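Side-chain contacts in sulfurtransferase (Azotobacter vinelandii, PDB 1E0C), which probably catalyses transfer of sulfane sulfur from a donor such as thiosulfate to cyanide, as rhodaneses do, by way of a persulfide on its active-site cysteine: residues L62-R66 and E67-S71; L205-R208 and T209-G213; R214-L218 and G219-D223. All blocks are in the same frame, centred on the assembly; numbering follows the deposited sequence.

Contact 1 of 3, residues L62-R66 and E67-S71; sequences LQPPR and EQLES
The first turn of helix 66-76, in the N-terminal rhodanese-like domain, is entered here through a Pro64-Pro65 pair, with Pro65 at the N-cap position. The Pro65 carbonyl opens the helical bonding: Leu69 N donates to Pro65 O at 3.2 Å, and one residue on Glu70 N reaches Arg66 O at 2.8 Å, both bonds nearly straight. Between side chains of the same turn, Arg66 and Glu70 pair in an i to i+4 salt bridge. NH1 of Arg66 lies 2.9 Å from OE2 of Glu70, with the oxygen in the guanidinium plane; NH1 comes from above the carboxylate plane, and the two planes are 70° apart. Chi1 of 172° puts Arg66 CG beside its own carbonyl carbon, 3.4 Å from Glu70 CD, and the bend at chi3 (-64°) then turns the guanidinium so that NH1 reaches the acid. The ion pair is not isolated: Arg66 NH1 also donates to the carbonyl of Leu141 and Glu70 OE2 accepts from the amide of the same residue, which ties both charges to the backbone of Leu141; the Glu70 backbone bonds to Val139. On the buried side, Leu69 sends CD2 to 3.7 Å from CG of Pro64, the side chains crossing at about a right angle, while Leu101 of helix 93-104 also packs on the proline. Gln68, bent at chi2, lays OE1 3.2 Å from CB of Pro65. Proline at the cap, a first-turn ion pair and a leucine turned inward together form a helix N-terminus packed onto its domain.

Contact 2 of 3, residues L205-R208 and T209-G213; sequences LRIR and TDIAG
Arg208 and Asp210 form a side-on salt bridge across a type I beta turn, running from Arg208 to Ile211, that leads from the short, weakly bonded strand 206-207 into helix 211-217. Arg208 NE meets Asp210 OD1 at 2.7 Å in an almost straight bond (175°) lying in the guanidinium plane, while NH2 reaches OD2 at 2.9 Å along a more bent path and uses the syn lone pair of that oxygen. Each carboxylate oxygen thus has its own nitrogen, although the two planes are turned 41° from each other. Chi1 of Asp210 (63°) puts CG between the backbone N and the carbonyl carbon, from where its carboxylate meets the edge of the Arg208 guanidinium. The turn itself is closed by Ile211 N donating to Arg208 O at 3.3 Å, from well above the carbonyl plane. Nearer the backbone, the aliphatic part of Arg208 runs across Ile211, whose CB lies 3.8 Å from Arg208 CG.

A second shell fixes the charged groups. Arg214, one turn into the helix, gives Asp210 OD2 another cationic partner, and the remaining guanidinium nitrogen, Arg208 NH1, donates to the carbonyl of Ala197. Two arginines around one carboxylate would be expected to favour its ionised form. Further out, helix 235-245 lies against the apolar side through Ile242, which touches Ile207 and Ile211. Those two isoleucines meet each other by their branch methyls, Ile207 CG2 lying 4.1 Å from Ile211 CG2.

Contact 3 of 3, residues R214-L218 and G219-D223; sequences RLEEL and GITPD
A Schellman motif ends helix 211-217, and its close packing is on the inward side, where Leu215 meets Ile220. Ile220 N donates to Leu215 O at 3.0 Å, and Gly219 N to Glu216 O at 2.9 Å; Gly219 takes the positive phi (77°) of the C-prime position. Leu215 O also accepts from Leu218 N, and its two donors come from opposite faces of the carbonyl plane. This reversal lays Ile220 back against the last turn: its CB is 4.0 Å from Leu215 CB, and its CG1, anti to the carbonyl carbon (chi1 -60°), carries CD1 to 3.9 Å from Leu218 CB. Trp166 of strand 163-167 touches both Leu215 and Ile220, extending this apolar core.

The other side is looser. The exposed Glu216 touches Thr221 through CG, 3.9 Å from Thr221 CG2, the side chains crossing at about a right angle. Nearby, Arg214 grips Glu217 with NE and NH2, and Thr221 OG1 donates to Asp223 OD1 at 2.6 Å. An inverse gamma turn centred on Ile220 helps lead the chain to strand 225-228, and the apolar contact of Leu215 with Ile220 across the glycine is the hydrophobic pairing characteristic of a Schellman C-cap.

Overall arrangement
The three contacts follow one another along the chain without overlap, and they divide between the two rhodanese-like domains. Contact 1 belongs to the N-terminal domain, at the start of helix 66-76; contacts 2 and 3 belong to the C-terminal domain, at the beginning and end of helix 211-217. The centre of contact 1 is about 32 Å from that of contact 2 and 33 Å from that of contact 3, on opposite sides of the chain's centre. Contacts 2 and 3 have centres about 13 Å apart and touch where Arg208 packs on Arg214. Together they bracket one helix that links the small antiparallel hairpin to strand 225-228, just ahead of the persulfidated Cys230.

Contact 1 of 3, residues L62-R66 and E67-S71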
ATOM      1  N   LEU A  62      11.472  -4.326  -2.422  1.00 10.24           N
ATOM      2  CA  LEU A  62      11.197  -5.498  -1.602  1.00 10.70           C
ATOM      3  C   LEU A  62      10.943  -5.038  -0.161  1.00 12.84           C
ATOM      4  O   LEU A  62      11.268  -3.903   0.201  1.00  9.68           O
ATOM      5  CB  LEU A  62      12.393  -6.464  -1.607  1.00 15.27           C
ATOM      6  CG  LEU A  62      12.711  -7.119  -2.956  1.00 23.29           C
ATOM      7  CD1 LEU A  62      13.746  -8.225  -2.791  1.00 20.89           C
ATOM      8  CD2 LEU A  62      11.446  -7.671  -3.594  1.00 16.22           C
ATOM      9  N   GLN A  63      10.343  -5.917   0.627  1.00 11.49           N
ATOM     10  CA  GLN A  63      10.122  -5.586   2.046  1.00 10.33           C
ATOM     11  C   GLN A  63      11.461  -5.407   2.758  1.00 12.06           C
ATOM     12  O   GLN A  63      12.481  -5.982   2.349  1.00 11.04           O
ATOM     13  CB  GLN A  63       9.359  -6.728   2.721  1.00 11.40           C
ATOM     14  CG  GLN A  63      10.139  -8.029   2.825  1.00 12.50           C
ATOM     15  CD  GLN A  63       9.234  -9.221   3.058  1.00 22.16           C
ATOM     16  OE1 GLN A  63       9.397  -9.983   4.013  1.00 18.04           O
ATOM     17  NE2 GLN A  63       8.254  -9.366   2.171  1.00 10.52           N
ATOM     18  N   PRO A  64      11.466  -4.630   3.828  1.00 12.03           N
ATOM     19  CA  PRO A  64      12.674  -4.469   4.635  1.00 12.70           C
ATOM     20  C   PRO A  64      13.066  -5.812   5.239  1.00 11.28           C
ATOM     21  O   PRO A  64      12.256  -6.730   5.385  1.00 11.19           O
ATOM     22  CB  PRO A  64      12.270  -3.490   5.732  1.00 15.03           C
ATOM     23  CG  PRO A  64      10.997  -2.871   5.288  1.00 13.59           C
ATOM     24  CD  PRO A  64      10.320  -3.893   4.402  1.00 16.02           C
ATOM     25  N   PRO A  65      14.315  -5.912   5.676  1.00 14.10           N
ATOM     26  CA  PRO A  65      14.816  -7.111   6.328  1.00 17.43           C
ATOM     27  C   PRO A  65      14.056  -7.366   7.627  1.00 14.79           C
ATOM     28  O   PRO A  65      13.502  -6.427   8.199  1.00 14.15           O
ATOM     29  CB  PRO A  65      16.276  -6.775   6.636  1.00 19.94           C
ATOM     30  CG  PRO A  65      16.619  -5.636   5.748  1.00 16.10           C
ATOM     31  CD  PRO A  65      15.345  -4.847   5.579  1.00 15.75           C
ATOM     32  N   ARG A  66      14.129  -8.580   8.143  1.00 12.60           N
ATOM     33  CA  ARG A  66      13.472  -8.934   9.392  1.00 13.51           C
ATOM     34  C   ARG A  66      13.796  -7.962  10.518  1.00 16.49           C
ATOM     35  O   ARG A  66      12.893  -7.476  11.198  1.00 14.75           O
ATOM     36  CB  ARG A  66      13.906 -10.350   9.809  1.00 15.71           C
ATOM     37  CG  ARG A  66      13.423 -10.744  11.193  1.00 14.93           C
ATOM     38  CD  ARG A  66      13.756 -12.183  11.528  1.00 10.39           C
ATOM     39  NE  ARG A  66      13.078 -13.146  10.662  1.00 13.92           N
ATOM     40  CZ  ARG A  66      11.821 -13.537  10.830  1.00 21.95           C
ATOM     41  NH1 ARG A  66      11.096 -13.012  11.807  1.00 15.17           N
ATOM     42  NH2 ARG A  66      11.283 -14.447  10.025  1.00 17.45           N
ATOM     43  N   GLU A  67      15.080  -7.715  10.762  1.00 13.18           N
ATOM     44  CA  GLU A  67      15.496  -6.847  11.873  1.00 16.75           C
ATOM     45  C   GLU A  67      14.786  -5.505  11.859  1.00 16.78           C
ATOM     46  O   GLU A  67      14.293  -5.018  12.884  1.00 13.89           O
ATOM     47  CB  GLU A  67      17.009  -6.656  11.795  1.00 17.90           C
ATOM     48  CG  GLU A  67      17.633  -5.621  12.700  1.00 35.04           C
ATOM     49  CD  GLU A  67      19.156  -5.700  12.659  1.00 42.65           C
ATOM     50  OE1 GLU A  67      19.761  -5.244  11.669  1.00 39.71           O
ATOM     51  OE2 GLU A  67      19.732  -6.260  13.611  1.00 49.59           O
ATOM     52  N   GLN A  68      14.755  -4.853  10.706  1.00 14.31           N
ATOM     53  CA  GLN A  68      14.103  -3.566  10.551  1.00 11.45           C
ATOM     54  C   GLN A  68      12.605  -3.632  10.806  1.00 12.12           C
ATOM     55  O   GLN A  68      12.042  -2.745  11.471  1.00 13.49           O
ATOM     56  CB  GLN A  68      14.398  -3.011   9.149  1.00 12.58           C
ATOM     57  CG  GLN A  68      15.737  -2.291   9.054  1.00 17.48           C
ATOM     58  CD  GLN A  68      16.912  -3.242   9.165  1.00 24.82           C
ATOM     59  OE1 GLN A  68      16.836  -4.396   8.747  1.00 21.03           O
ATOM     60  NE2 GLN A  68      18.007  -2.772   9.752  1.00 41.95           N
ATOM     61  N   LEU A  69      11.953  -4.684  10.337  1.00 11.15           N
ATOM     62  CA  LEU A  69      10.517  -4.857  10.567  1.00 12.19           C
ATOM     63  C   LEU A  69      10.223  -5.133  12.033  1.00 14.38           C
ATOM     64  O   LEU A  69       9.261  -4.633  12.609  1.00 13.96           O
ATOM     65  CB  LEU A  69       9.968  -6.024   9.742  1.00  8.33           C
ATOM     66  CG  LEU A  69       9.885  -5.805   8.228  1.00 15.33           C
ATOM     67  CD1 LEU A  69       9.392  -7.080   7.546  1.00 15.68           C
ATOM     68  CD2 LEU A  69       8.982  -4.624   7.902  1.00 12.00           C
ATOM     69  N   GLU A  70      11.055  -5.989  12.634  1.00 10.54           N
ATOM     70  CA  GLU A  70      10.840  -6.318  14.041  1.00 13.08           C
ATOM     71  C   GLU A  70      10.997  -5.092  14.920  1.00 12.69           C
ATOM     72  O   GLU A  70      10.195  -4.904  15.845  1.00 13.48           O
ATOM     73  CB  GLU A  70      11.728  -7.497  14.438  1.00 10.13           C
ATOM     74  CG  GLU A  70      11.315  -8.766  13.701  1.00 11.60           C
ATOM     75  CD  GLU A  70      11.978 -10.034  14.167  1.00 14.24           C
ATOM     76  OE1 GLU A  70      13.109  -9.964  14.687  1.00 12.69           O
ATOM     77  OE2 GLU A  70      11.362 -11.114  14.003  1.00 11.52           O
ATOM     78  N   SER A  71      11.988  -4.252  14.634  1.00 13.20           N
ATOM     79  CA  SER A  71      12.153  -3.017  15.389  1.00 13.27           C
ATOM     80  C   SER A  71      10.984  -2.069  15.136  1.00 18.02           C
ATOM     81  O   SER A  71      10.426  -1.491  16.063  1.00 13.49           O
ATOM     82  CB  SER A  71      13.452  -2.298  14.968  1.00 15.22           C
ATOM     83  OG  SER A  71      14.559  -3.059  15.422  1.00 29.16           O
TER

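Contact 2 of 3, residues L205-R208 and T209-G213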
ATOM      1  N   LEU A 205      -8.571  13.304  -2.570  1.00 12.63           N
ATOM      2  CA  LEU A 205      -7.782  12.132  -2.865  1.00 12.73           C
ATOM      3  C   LEU A 205      -8.308  10.842  -2.279  1.00 13.63           C
ATOM      4  O   LEU A 205      -7.599   9.838  -2.236  1.00 12.32           O
ATOM      5  CB  LEU A 205      -6.296  12.336  -2.550  1.00 12.49           C
ATOM      6  CG  LEU A 205      -5.621  13.494  -3.304  1.00 15.56           C
ATOM      7  CD1 LEU A 205      -4.177  13.656  -2.866  1.00 13.66           C
ATOM      8  CD2 LEU A 205      -5.697  13.256  -4.814  1.00 17.05           C
ATOM      9  N   ARG A 206      -9.602  10.794  -1.956  1.00  9.57           N
ATOM     10  CA  ARG A 206     -10.234   9.520  -1.620  1.00 11.10           C
ATOM     11  C   ARG A 206     -10.192   8.631  -2.877  1.00 11.96           C
ATOM     12  O   ARG A 206      -9.981   9.137  -3.979  1.00 13.87           O
ATOM     13  CB  ARG A 206     -11.691   9.705  -1.209  1.00 12.31           C
ATOM     14  CG  ARG A 206     -11.882  10.364   0.165  1.00  8.46           C
ATOM     15  CD  ARG A 206     -13.384  10.506   0.423  1.00 11.56           C
ATOM     16  NE  ARG A 206     -13.673  11.067   1.734  1.00  9.28           N
ATOM     17  CZ  ARG A 206     -13.439  12.305   2.128  1.00  9.43           C
ATOM     18  NH1 ARG A 206     -12.879  13.219   1.352  1.00 11.02           N
ATOM     19  NH2 ARG A 206     -13.785  12.642   3.380  1.00 14.97           N
ATOM     20  N   ILE A 207     -10.401   7.350  -2.657  1.00  8.68           N
ATOM     21  CA  ILE A 207     -10.503   6.399  -3.777  1.00 11.41           C
ATOM     22  C   ILE A 207     -11.777   6.743  -4.552  1.00 15.55           C
ATOM     23  O   ILE A 207     -12.791   7.026  -3.909  1.00 13.32           O
ATOM     24  CB  ILE A 207     -10.580   4.966  -3.240  1.00 12.51           C
ATOM     25  CG1 ILE A 207      -9.244   4.583  -2.579  1.00  9.25           C
ATOM     26  CG2 ILE A 207     -10.916   3.972  -4.342  1.00 13.57           C
ATOM     27  CD1 ILE A 207      -9.386   3.488  -1.543  1.00 11.72           C
ATOM     28  N   ARG A 208     -11.692   6.860  -5.871  1.00 10.92           N
ATOM     29  CA  ARG A 208     -12.891   7.226  -6.644  1.00 10.25           C
ATOM     30  C   ARG A 208     -14.011   6.239  -6.398  1.00  9.67           C
ATOM     31  O   ARG A 208     -13.802   5.039  -6.237  1.00  9.43           O
ATOM     32  CB  ARG A 208     -12.552   7.309  -8.131  1.00 10.09           C
ATOM     33  CG  ARG A 208     -12.000   5.995  -8.686  1.00  7.43           C
ATOM     34  CD  ARG A 208     -11.339   6.275 -10.039  1.00 10.63           C
ATOM     35  NE  ARG A 208     -12.328   6.716 -11.022  1.00 13.99           N
ATOM     36  CZ  ARG A 208     -12.020   7.104 -12.253  1.00 12.78           C
ATOM     37  NH1 ARG A 208     -10.754   7.165 -12.634  1.00 11.94           N
ATOM     38  NH2 ARG A 208     -12.978   7.427 -13.118  1.00 10.51           N
ATOM     39  N   THR A 209     -15.264   6.729  -6.329  1.00  9.48           N
ATOM     40  CA  THR A 209     -16.345   5.823  -5.957  1.00 12.53           C
ATOM     41  C   THR A 209     -16.729   4.859  -7.074  1.00 10.76           C
ATOM     42  O   THR A 209     -17.350   3.829  -6.781  1.00 12.26           O
ATOM     43  CB  THR A 209     -17.603   6.597  -5.507  1.00 23.20           C
ATOM     44  OG1 THR A 209     -17.997   7.468  -6.572  1.00 18.16           O
ATOM     45  CG2 THR A 209     -17.276   7.423  -4.268  1.00 25.81           C
ATOM     46  N   ASP A 210     -16.326   5.166  -8.292  1.00 13.20           N
ATOM     47  CA  ASP A 210     -16.630   4.341  -9.459  1.00 12.65           C
ATOM     48  C   ASP A 210     -15.483   3.396  -9.783  1.00 17.04           C
ATOM     49  O   ASP A 210     -15.415   2.841 -10.878  1.00 10.98           O
ATOM     50  CB  ASP A 210     -16.891   5.238 -10.680  1.00 10.18           C
ATOM     51  CG  ASP A 210     -15.700   6.066 -11.109  1.00 17.65           C
ATOM     52  OD1 ASP A 210     -14.950   6.599 -10.248  1.00 13.11           O
ATOM     53  OD2 ASP A 210     -15.486   6.217 -12.340  1.00 13.60           O
ATOM     54  N   ILE A 211     -14.591   3.178  -8.818  1.00 12.03           N
ATOM     55  CA  ILE A 211     -13.391   2.385  -9.071  1.00  8.56           C
ATOM     56  C   ILE A 211     -13.676   0.991  -9.591  1.00  8.68           C
ATOM     57  O   ILE A 211     -12.968   0.516 -10.487  1.00 10.65           O
ATOM     58  CB  ILE A 211     -12.527   2.328  -7.795  1.00 10.33           C
ATOM     59  CG1 ILE A 211     -11.174   1.660  -8.071  1.00  6.91           C
ATOM     60  CG2 ILE A 211     -13.257   1.617  -6.668  1.00 10.99           C
ATOM     61  CD1 ILE A 211     -10.293   2.489  -8.997  1.00 11.61           C
ATOM     62  N   ALA A 212     -14.669   0.287  -9.050  1.00  8.38           N
ATOM     63  CA  ALA A 212     -14.929  -1.082  -9.488  1.00 10.54           C
ATOM     64  C   ALA A 212     -15.181  -1.170 -10.988  1.00 11.03           C
ATOM     65  O   ALA A 212     -14.577  -2.005 -11.672  1.00 10.52           O
ATOM     66  CB  ALA A 212     -16.057  -1.713  -8.701  1.00 10.21           C
ATOM     67  N   GLY A 213     -16.085  -0.344 -11.496  1.00 10.76           N
ATOM     68  CA  GLY A 213     -16.382  -0.312 -12.927  1.00 16.23           C
ATOM     69  C   GLY A 213     -15.144  -0.046 -13.768  1.00 13.29           C
ATOM     70  O   GLY A 213     -14.968  -0.596 -14.861  1.00 11.39           O
TER

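Contact 3 of 3, residues R214-L218 and G219-D223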
ATOM      1  N   ARG A 214     -14.281   0.856 -13.293  1.00  9.70           N
ATOM      2  CA  ARG A 214     -13.078   1.203 -14.047  1.00  9.39           C
ATOM      3  C   ARG A 214     -12.097   0.040 -14.088  1.00  8.47           C
ATOM      4  O   ARG A 214     -11.435  -0.227 -15.094  1.00 11.41           O
ATOM      5  CB  ARG A 214     -12.444   2.461 -13.447  1.00  7.13           C
ATOM      6  CG  ARG A 214     -13.375   3.653 -13.310  1.00  9.22           C
ATOM      7  CD  ARG A 214     -13.774   4.257 -14.647  1.00  8.29           C
ATOM      8  NE  ARG A 214     -14.778   3.441 -15.340  1.00 10.53           N
ATOM      9  CZ  ARG A 214     -16.062   3.413 -15.034  1.00 13.66           C
ATOM     10  NH1 ARG A 214     -16.538   4.182 -14.057  1.00 11.72           N
ATOM     11  NH2 ARG A 214     -16.892   2.638 -15.725  1.00 12.99           N
ATOM     12  N   LEU A 215     -11.991  -0.691 -12.974  1.00  6.77           N
ATOM     13  CA  LEU A 215     -11.111  -1.853 -12.948  1.00  9.21           C
ATOM     14  C   LEU A 215     -11.682  -2.952 -13.853  1.00 11.56           C
ATOM     15  O   LEU A 215     -10.935  -3.580 -14.592  1.00 10.30           O
ATOM     16  CB  LEU A 215     -10.940  -2.387 -11.529  1.00  8.59           C
ATOM     17  CG  LEU A 215     -10.265  -1.426 -10.543  1.00  9.42           C
ATOM     18  CD1 LEU A 215     -10.104  -2.121  -9.192  1.00 16.01           C
ATOM     19  CD2 LEU A 215      -8.933  -0.926 -11.070  1.00 12.92           C
ATOM     20  N   GLU A 216     -13.006  -3.069 -13.883  1.00  9.33           N
ATOM     21  CA  GLU A 216     -13.635  -4.107 -14.698  1.00 10.48           C
ATOM     22  C   GLU A 216     -13.456  -3.846 -16.181  1.00  8.37           C
ATOM     23  O   GLU A 216     -13.258  -4.798 -16.952  1.00 11.88           O
ATOM     24  CB  GLU A 216     -15.109  -4.260 -14.324  1.00 10.79           C
ATOM     25  CG  GLU A 216     -15.342  -4.988 -13.009  1.00  9.47           C
ATOM     26  CD  GLU A 216     -16.538  -4.475 -12.238  1.00 14.10           C
ATOM     27  OE1 GLU A 216     -17.359  -3.725 -12.813  1.00 11.19           O
ATOM     28  OE2 GLU A 216     -16.685  -4.861 -11.059  1.00 11.11           O
ATOM     29  N   GLU A 217     -13.376  -2.582 -16.580  1.00  8.30           N
ATOM     30  CA  GLU A 217     -13.118  -2.230 -17.978  1.00  9.07           C
ATOM     31  C   GLU A 217     -11.762  -2.744 -18.441  1.00 14.30           C
ATOM     32  O   GLU A 217     -11.494  -2.910 -19.629  1.00 12.83           O
ATOM     33  CB  GLU A 217     -13.165  -0.697 -18.130  1.00 10.98           C
ATOM     34  CG  GLU A 217     -14.603  -0.194 -18.214  1.00 14.03           C
ATOM     35  CD  GLU A 217     -14.750   1.289 -17.990  1.00 13.11           C
ATOM     36  OE1 GLU A 217     -13.775   1.965 -17.597  1.00 10.93           O
ATOM     37  OE2 GLU A 217     -15.874   1.804 -18.207  1.00 12.22           O
ATOM     38  N   LEU A 218     -10.861  -2.936 -17.481  1.00 11.53           N
ATOM     39  CA  LEU A 218      -9.513  -3.411 -17.792  1.00 10.97           C
ATOM     40  C   LEU A 218      -9.346  -4.894 -17.534  1.00 11.80           C
ATOM     41  O   LEU A 218      -8.235  -5.428 -17.643  1.00 14.02           O
ATOM     42  CB  LEU A 218      -8.522  -2.603 -16.937  1.00 12.95           C
ATOM     43  CG  LEU A 218      -8.389  -1.128 -17.344  1.00 20.86           C
ATOM     44  CD1 LEU A 218      -7.690  -0.336 -16.252  1.00 25.46           C
ATOM     45  CD2 LEU A 218      -7.654  -1.012 -18.670  1.00 18.07           C
ATOM     46  N   GLY A 219     -10.429  -5.588 -17.194  1.00  8.84           N
ATOM     47  CA  GLY A 219     -10.376  -7.017 -16.944  1.00  8.98           C
ATOM     48  C   GLY A 219      -9.778  -7.326 -15.573  1.00 13.40           C
ATOM     49  O   GLY A 219      -9.408  -8.465 -15.300  1.00 12.09           O
ATOM     50  N   ILE A 220      -9.712  -6.309 -14.716  1.00 10.69           N
ATOM     51  CA  ILE A 220      -9.210  -6.519 -13.347  1.00 11.68           C
ATOM     52  C   ILE A 220     -10.410  -6.846 -12.462  1.00 14.34           C
ATOM     53  O   ILE A 220     -11.105  -5.960 -11.966  1.00 14.51           O
ATOM     54  CB  ILE A 220      -8.459  -5.284 -12.838  1.00  8.93           C
ATOM     55  CG1 ILE A 220      -7.252  -4.964 -13.722  1.00 10.72           C
ATOM     56  CG2 ILE A 220      -8.030  -5.449 -11.381  1.00  9.88           C
ATOM     57  CD1 ILE A 220      -6.727  -3.546 -13.566  1.00 11.25           C
ATOM     58  N   THR A 221     -10.769  -8.123 -12.435  1.00  9.26           N
ATOM     59  CA  THR A 221     -11.984  -8.607 -11.791  1.00 11.29           C
ATOM     60  C   THR A 221     -11.624  -9.619 -10.709  1.00 12.29           C
ATOM     61  O   THR A 221     -10.531 -10.196 -10.762  1.00 11.59           O
ATOM     62  CB  THR A 221     -12.900  -9.288 -12.836  1.00 14.29           C
ATOM     63  OG1 THR A 221     -12.137 -10.296 -13.514  1.00 11.88           O
ATOM     64  CG2 THR A 221     -13.372  -8.260 -13.856  1.00 12.82           C
ATOM     65  N   PRO A 222     -12.460  -9.749  -9.696  1.00 13.84           N
ATOM     66  CA  PRO A 222     -12.134 -10.513  -8.504  1.00 11.48           C
ATOM     67  C   PRO A 222     -11.988 -12.002  -8.700  1.00 17.73           C
ATOM     68  O   PRO A 222     -11.362 -12.678  -7.868  1.00 13.70           O
ATOM     69  CB  PRO A 222     -13.248 -10.173  -7.525  1.00  9.48           C
ATOM     70  CG  PRO A 222     -14.381  -9.710  -8.383  1.00  9.79           C
ATOM     71  CD  PRO A 222     -13.735  -8.991  -9.538  1.00 10.74           C
ATOM     72  N   ASP A 223     -12.465 -12.532  -9.826  1.00 12.09           N
ATOM     73  CA  ASP A 223     -12.337 -13.941 -10.156  1.00  9.16           C
ATOM     74  C   ASP A 223     -10.953 -14.260 -10.719  1.00  8.23           C
ATOM     75  O   ASP A 223     -10.651 -15.408 -11.009  1.00 10.39           O
ATOM     76  CB  ASP A 223     -13.384 -14.339 -11.222  1.00 13.45           C
ATOM     77  CG  ASP A 223     -13.185 -13.540 -12.494  1.00 10.94           C
ATOM     78  OD1 ASP A 223     -13.461 -12.319 -12.464  1.00 12.64           O
ATOM     79  OD2 ASP A 223     -12.725 -14.103 -13.510  1.00 12.95           O
TER